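Local coordinates for gram-negative insecticidal protein (Chromobacterium piscinae, PDB 6FBM), which is an insecticidal toxin that combines a membrane attack complex/perforin (MACPF) domain with a beta-tripod region and probably acts by forming pores in target-cell membranes, at residues Val65-Lys79 against Ile119-Tyr132. Residues are numbered along the deposited sequence; the frame is centred on the assembly and turned at random.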
loop_
_atom_site.group_PDB
_atom_site.type_symbol
_atom_site.label_atom_id
_atom_site.label_comp_id
_atom_site.label_asym_id
_atom_site.label_seq_id
_atom_site.Cartn_x
_atom_site.Cartn_y
_atom_site.Cartn_z
ATOM N N VAL A 65 14.754 13.234 -26.116
ATOM C CA VAL A 65 13.387 13.216 -25.685
ATOM C C VAL A 65 12.786 14.552 -26.008
ATOM O O VAL A 65 13.352 15.593 -25.663
ATOM C CB VAL A 65 13.292 12.954 -24.172
ATOM C CG1 VAL A 65 11.856 13.056 -23.696
ATOM C CG2 VAL A 65 13.875 11.578 -23.840
ATOM N N HIS A 66 11.625 14.502 -26.635
ATOM C CA HIS A 66 10.799 15.668 -26.926
ATOM C C HIS A 66 9.444 15.487 -26.301
ATOM O O HIS A 66 8.674 14.654 -26.742
ATOM C CB HIS A 66 10.673 15.856 -28.462
ATOM C CG HIS A 66 11.890 16.445 -29.080
ATOM N ND1 HIS A 66 12.948 15.666 -29.518
ATOM C CD2 HIS A 66 12.282 17.735 -29.227
ATOM C CE1 HIS A 66 13.930 16.451 -29.931
ATOM N NE2 HIS A 66 13.549 17.709 -29.770
ATOM N N THR A 67 9.142 16.245 -25.263
ATOM C CA THR A 67 7.819 16.157 -24.641
ATOM C C THR A 67 6.853 16.937 -25.504
ATOM O O THR A 67 7.198 18.005 -25.982
ATOM C CB THR A 67 7.784 16.676 -23.187
ATOM O OG1 THR A 67 7.917 18.091 -23.185
ATOM C CG2 THR A 67 8.863 16.041 -22.379
ATOM N N TYR A 68 5.674 16.380 -25.737
ATOM C CA TYR A 68 4.597 17.090 -26.413
ATOM C C TYR A 68 3.287 16.454 -25.950
ATOM O O TYR A 68 2.838 15.461 -26.487
ATOM C CB TYR A 68 4.761 17.137 -27.949
ATOM C CG TYR A 68 3.710 17.981 -28.679
ATOM C CD1 TYR A 68 2.949 18.979 -28.004
ATOM C CD2 TYR A 68 3.461 17.779 -30.038
ATOM C CE1 TYR A 68 1.981 19.716 -28.662
ATOM C CE2 TYR A 68 2.489 18.514 -30.714
ATOM C CZ TYR A 68 1.754 19.485 -30.026
ATOM O OH TYR A 68 0.790 20.229 -30.681
ATOM N N PHE A 69 2.686 17.009 -24.913
ATOM C CA PHE A 69 1.455 16.459 -24.387
ATOM C C PHE A 69 0.305 16.849 -25.317
ATOM O O PHE A 69 -0.205 17.958 -25.233
ATOM C CB PHE A 69 1.234 16.976 -22.958
ATOM C CG PHE A 69 0.058 16.341 -22.265
ATOM C CD1 PHE A 69 -1.251 16.664 -22.647
ATOM C CD2 PHE A 69 0.235 15.379 -21.256
ATOM C CE1 PHE A 69 -2.350 16.052 -22.051
ATOM C CE2 PHE A 69 -0.864 14.738 -20.698
ATOM C CZ PHE A 69 -2.155 15.089 -21.076
ATOM N N HIS A 70 -0.069 15.942 -26.213
ATOM C CA HIS A 70 -1.167 16.199 -27.154
ATOM C C HIS A 70 -1.740 14.916 -27.766
ATOM O O HIS A 70 -1.157 13.838 -27.631
ATOM C CB HIS A 70 -0.740 17.194 -28.255
ATOM C CG HIS A 70 0.016 16.550 -29.359
ATOM N ND1 HIS A 70 1.170 15.827 -29.147
ATOM C CD2 HIS A 70 -0.308 16.367 -30.663
ATOM C CE1 HIS A 70 1.582 15.308 -30.294
ATOM N NE2 HIS A 70 0.710 15.630 -31.235
ATOM N N SER A 71 -2.876 15.083 -28.451
ATOM C CA SER A 71 -3.636 14.007 -29.114
ATOM C C SER A 71 -3.514 14.090 -30.639
ATOM O O SER A 71 -3.852 15.106 -31.226
ATOM C CB SER A 71 -5.109 14.085 -28.726
ATOM O OG SER A 71 -5.278 13.586 -27.421
ATOM N N ASP A 72 -3.025 13.012 -31.258
ATOM C CA ASP A 72 -3.042 12.859 -32.722
ATOM C C ASP A 72 -4.232 11.980 -33.028
ATOM O O ASP A 72 -4.403 10.897 -32.460
ATOM C CB ASP A 72 -1.741 12.238 -33.276
ATOM C CG ASP A 72 -0.564 13.249 -33.317
ATOM O OD1 ASP A 72 -0.855 14.431 -33.625
ATOM O OD2 ASP A 72 0.636 12.876 -33.046
ATOM N N PHE A 73 -5.072 12.449 -33.939
ATOM C CA PHE A 73 -6.226 11.703 -34.395
ATOM C C PHE A 73 -5.971 11.251 -35.829
ATOM O O PHE A 73 -5.598 12.041 -36.668
ATOM C CB PHE A 73 -7.442 12.598 -34.320
ATOM C CG PHE A 73 -8.707 11.898 -34.639
ATOM C CD1 PHE A 73 -9.379 11.181 -33.657
ATOM C CD2 PHE A 73 -9.236 11.951 -35.940
ATOM C CE1 PHE A 73 -10.558 10.520 -33.960
ATOM C CE2 PHE A 73 -10.415 11.291 -36.255
ATOM C CZ PHE A 73 -11.071 10.571 -35.268
ATOM N N LYS A 74 -6.164 9.974 -36.106
ATOM C CA LYS A 74 -5.869 9.414 -37.433
ATOM C C LYS A 74 -6.947 8.434 -37.821
ATOM O O LYS A 74 -7.408 7.675 -36.982
ATOM C CB LYS A 74 -4.553 8.661 -37.430
ATOM C CG LYS A 74 -3.335 9.527 -37.713
ATOM C CD LYS A 74 -2.016 8.765 -37.629
ATOM C CE LYS A 74 -1.263 8.780 -36.283
ATOM N NZ LYS A 74 0.134 9.305 -36.300
ATOM N N GLN A 75 -7.325 8.438 -39.095
ATOM C CA GLN A 75 -8.241 7.437 -39.641
ATOM C C GLN A 75 -7.698 6.829 -40.920
ATOM O O GLN A 75 -7.266 7.536 -41.821
ATOM C CB GLN A 75 -9.594 8.052 -39.924
ATOM C CG GLN A 75 -10.371 8.421 -38.661
ATOM C CD GLN A 75 -11.774 8.847 -38.989
ATOM O OE1 GLN A 75 -11.971 9.809 -39.730
ATOM N NE2 GLN A 75 -12.759 8.121 -38.461
ATOM N N ASP A 76 -7.724 5.508 -40.988
ATOM C CA ASP A 76 -7.533 4.794 -42.242
ATOM C C ASP A 76 -8.826 4.094 -42.531
ATOM O O ASP A 76 -9.264 3.273 -41.751
ATOM C CB ASP A 76 -6.397 3.787 -42.133
ATOM C CG ASP A 76 -5.073 4.453 -41.780
ATOM O OD1 ASP A 76 -4.705 5.476 -42.422
ATOM O OD2 ASP A 76 -4.432 3.948 -40.840
ATOM N N VAL A 77 -9.440 4.465 -43.649
ATOM C CA VAL A 77 -10.758 3.989 -44.041
ATOM C C VAL A 77 -10.732 3.552 -45.498
ATOM O O VAL A 77 -10.181 4.232 -46.365
ATOM C CB VAL A 77 -11.812 5.091 -43.850
ATOM C CG1 VAL A 77 -13.179 4.628 -44.306
ATOM C CG2 VAL A 77 -11.855 5.520 -42.391
ATOM N N SER A 78 -11.320 2.402 -45.761
ATOM C CA SER A 78 -11.435 1.936 -47.129
ATOM C C SER A 78 -12.483 0.835 -47.286
ATOM O O SER A 78 -12.674 -0.009 -46.394
ATOM C CB SER A 78 -10.078 1.433 -47.645
ATOM O OG SER A 78 -10.171 1.165 -49.026
ATOM N N LYS A 79 -13.114 0.852 -48.463
ATOM C CA LYS A 79 -14.013 -0.220 -48.896
ATOM C C LYS A 79 -13.272 -1.469 -49.337
ATOM O O LYS A 79 -13.883 -2.531 -49.484
ATOM C CB LYS A 79 -14.903 0.270 -50.026
ATOM C CG LYS A 79 -15.899 1.330 -49.576
ATOM C CD LYS A 79 -16.731 1.794 -50.789
ATOM C CE LYS A 79 -18.140 2.220 -50.408
ATOM N NZ LYS A 79 -19.095 2.022 -51.540
ATOM N N ILE A 119 -17.710 -4.634 -47.235
ATOM C CA ILE A 119 -17.405 -4.219 -45.871
ATOM C C ILE A 119 -16.481 -3.019 -46.001
ATOM O O ILE A 119 -15.558 -2.989 -46.855
ATOM C CB ILE A 119 -16.687 -5.314 -45.090
ATOM C CG1 ILE A 119 -17.537 -6.590 -45.033
ATOM C CG2 ILE A 119 -16.321 -4.849 -43.683
ATOM C CD1 ILE A 119 -18.786 -6.511 -44.202
ATOM N N THR A 120 -16.734 -2.019 -45.168
ATOM C CA THR A 120 -15.826 -0.894 -45.044
ATOM C C THR A 120 -15.003 -1.104 -43.771
ATOM O O THR A 120 -15.555 -1.366 -42.680
ATOM C CB THR A 120 -16.573 0.435 -45.012
ATOM O OG1 THR A 120 -17.335 0.577 -46.230
ATOM C CG2 THR A 120 -15.581 1.597 -44.896
ATOM N N TYR A 121 -13.688 -0.976 -43.935
ATOM C CA TYR A 121 -12.737 -1.188 -42.889
ATOM C C TYR A 121 -12.278 0.184 -42.415
ATOM O O TYR A 121 -11.781 0.985 -43.225
ATOM C CB TYR A 121 -11.552 -2.003 -43.440
ATOM C CG TYR A 121 -11.993 -3.300 -44.065
ATOM C CD1 TYR A 121 -12.309 -4.396 -43.279
ATOM C CD2 TYR A 121 -12.134 -3.423 -45.448
ATOM C CE1 TYR A 121 -12.730 -5.582 -43.845
ATOM C CE2 TYR A 121 -12.559 -4.602 -46.027
ATOM C CZ TYR A 121 -12.858 -5.682 -45.216
ATOM O OH TYR A 121 -13.297 -6.872 -45.777
ATOM N N SER A 122 -12.463 0.472 -41.122
ATOM C CA SER A 122 -11.986 1.735 -40.565
ATOM C C SER A 122 -11.158 1.468 -39.327
ATOM O O SER A 122 -11.519 0.639 -38.480
ATOM C CB SER A 122 -13.146 2.670 -40.228
ATOM O OG SER A 122 -14.067 2.061 -39.325
ATOM N N SER A 123 -10.045 2.189 -39.215
ATOM C CA SER A 123 -9.297 2.289 -37.968
ATOM C C SER A 123 -9.313 3.740 -37.564
ATOM O O SER A 123 -8.759 4.585 -38.271
ATOM C CB SER A 123 -7.871 1.800 -38.164
ATOM O OG SER A 123 -7.026 2.183 -37.079
ATOM N N THR A 124 -9.956 4.042 -36.443
ATOM C CA THR A 124 -9.982 5.384 -35.920
ATOM C C THR A 124 -9.116 5.363 -34.664
ATOM O O THR A 124 -9.502 4.756 -33.667
ATOM C CB THR A 124 -11.417 5.798 -35.635
ATOM O OG1 THR A 124 -12.124 5.899 -36.874
ATOM C CG2 THR A 124 -11.459 7.134 -34.941
ATOM N N ARG A 125 -7.954 6.032 -34.740
ATOM C CA ARG A 125 -6.932 5.978 -33.695
ATOM C C ARG A 125 -6.733 7.336 -33.061
ATOM O O ARG A 125 -6.567 8.352 -33.742
ATOM C CB ARG A 125 -5.590 5.483 -34.228
ATOM C CG ARG A 125 -5.679 4.208 -35.053
ATOM C CD ARG A 125 -4.322 3.524 -35.262
ATOM N NE ARG A 125 -3.437 4.312 -36.115
ATOM C CZ ARG A 125 -3.559 4.396 -37.443
ATOM N NH1 ARG A 125 -4.525 3.726 -38.121
ATOM N NH2 ARG A 125 -2.708 5.173 -38.108
ATOM N N GLU A 126 -6.782 7.348 -31.736
ATOM C CA GLU A 126 -6.501 8.542 -30.994
ATOM C C GLU A 126 -5.280 8.249 -30.171
ATOM O O GLU A 126 -5.327 7.447 -29.234
ATOM C CB GLU A 126 -7.670 8.935 -30.121
ATOM C CG GLU A 126 -7.444 10.269 -29.458
ATOM C CD GLU A 126 -8.608 10.717 -28.650
ATOM O OE1 GLU A 126 -9.058 11.833 -28.941
ATOM O OE2 GLU A 126 -9.056 9.989 -27.743
ATOM N N ALA A 127 -4.194 8.909 -30.525
ATOM C CA ALA A 127 -2.902 8.676 -29.903
ATOM C C ALA A 127 -2.664 9.797 -28.888
ATOM O O ALA A 127 -2.664 10.985 -29.250
ATOM C CB ALA A 127 -1.806 8.646 -30.954
ATOM N N HIS A 128 -2.500 9.419 -27.615
ATOM C CA HIS A 128 -2.257 10.375 -26.552
ATOM C C HIS A 128 -0.754 10.385 -26.303
ATOM O O HIS A 128 -0.253 9.612 -25.507
ATOM C CB HIS A 128 -3.053 9.989 -25.325
ATOM C CG HIS A 128 -4.537 10.132 -25.506
ATOM N ND1 HIS A 128 -5.291 11.039 -24.779
ATOM C CD2 HIS A 128 -5.395 9.534 -26.364
ATOM C CE1 HIS A 128 -6.552 10.968 -25.172
ATOM N NE2 HIS A 128 -6.641 10.061 -26.127
ATOM N N VAL A 129 -0.051 11.260 -27.007
ATOM C CA VAL A 129 1.400 11.307 -26.930
ATOM C C VAL A 129 1.805 12.084 -25.699
ATOM O O VAL A 129 1.280 13.161 -25.456
ATOM C CB VAL A 129 2.022 12.022 -28.154
ATOM C CG1 VAL A 129 3.554 12.051 -28.059
ATOM C CG2 VAL A 129 1.559 11.367 -29.467
ATOM N N LEU A 130 2.702 11.519 -24.905
ATOM C CA LEU A 130 3.336 12.257 -23.827
ATOM C C LEU A 130 4.694 12.786 -24.311
ATOM O O LEU A 130 5.010 13.954 -24.114
ATOM C CB LEU A 130 3.482 11.356 -22.593
ATOM C CG LEU A 130 2.168 10.722 -22.127
ATOM C CD1 LEU A 130 2.439 9.696 -21.062
ATOM C CD2 LEU A 130 1.156 11.740 -21.625
ATOM N N TRP A 131 5.502 11.922 -24.919
ATOM C CA TRP A 131 6.766 12.337 -25.496
ATOM C C TRP A 131 7.179 11.444 -26.637
ATOM O O TRP A 131 6.603 10.370 -26.831
ATOM C CB TRP A 131 7.877 12.359 -24.441
ATOM C CG TRP A 131 7.964 11.130 -23.659
ATOM C CD1 TRP A 131 8.653 10.024 -23.992
ATOM C CD2 TRP A 131 7.367 10.882 -22.386
ATOM N NE1 TRP A 131 8.552 9.068 -22.974
ATOM C CE2 TRP A 131 7.792 9.606 -21.966
ATOM C CE3 TRP A 131 6.594 11.647 -21.522
ATOM C CZ2 TRP A 131 7.369 9.038 -20.775
ATOM C CZ3 TRP A 131 6.189 11.101 -20.334
ATOM C CH2 TRP A 131 6.572 9.808 -19.964
ATOM N N TYR A 132 8.156 11.923 -27.404
ATOM C CA TYR A 132 8.817 11.150 -28.419
ATOM C C TYR A 132 10.209 10.853 -27.890
ATOM O O TYR A 132 10.806 11.667 -27.184
ATOM C CB TYR A 132 8.898 11.926 -29.736
ATOM C CG TYR A 132 7.567 12.425 -30.284
ATOM C CD1 TYR A 132 6.788 11.600 -31.096
ATOM C CD2 TYR A 132 7.100 13.723 -30.038
ATOM C CE1 TYR A 132 5.568 12.027 -31.627
ATOM C CE2 TYR A 132 5.877 14.163 -30.555
ATOM C CZ TYR A 132 5.102 13.313 -31.354
ATOM O OH TYR A 132 3.866 13.705 -31.899
HETATM O O HOH W 1 12.543 12.969 -29.654
#
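Arg-125 reaches across the strand pair to Asp-76, where its NH1 donates to OD2 at 2.7 Å in a nearly straight salt bridge. The two strands, 65-78 and 120-129, run antiparallel in the long, bent sheet of the MACPF fold, 120-134 being paired on its other edge with 179-187. The carboxylate is met from above its plane, whereas OD2 lies in the plane of the guanidinium. A bend at chi3 (-68°) lays the guanidinium across its cross-strand partner Lys-74, whose CB lies over one face and whose CD is 3.7 Å from Arg-125 NH2. Arg-125 NH1 also donates to Ser-123 OG (3.1 Å); the two acceptors, both near the guanidinium plane, help to set its rotation. Tyr-29 adds a cation-pi contact, and Lys-74 NZ turns to Asp-274.

On the opposite face, Gln-75 NE2 gives a straight bond to Thr-124 OG1 (2.8 Å) and a second to Ser-199 O. The other branch of Thr-124, CG2, sits anti to the backbone N and packs 3.5 Å from Phe-73 CZ. Ser-71 OG lies over one face of His-128, whose NE2 donates to Glu-126 OE2, an oxygen that also bonds Tyr-206 OH, and whose ring meets Trp-262 edge-to-face.

Between Thr-67 and His-70 the register slips by one residue, forming a beta bulge beside the corner at Leu-130. Phe-69 CE2 packs 3.7 Å from Leu-130 CD2 there. The His-70 ring is covered on one face and met at its edge: Tyr-68 CE2 lies over its centre, Tyr-68 O accepts from His-70 ND1 (3.2 Å) in the ring plane, and Tyr-132 OH meets the edge, 3.2 Å from His-70 CE1.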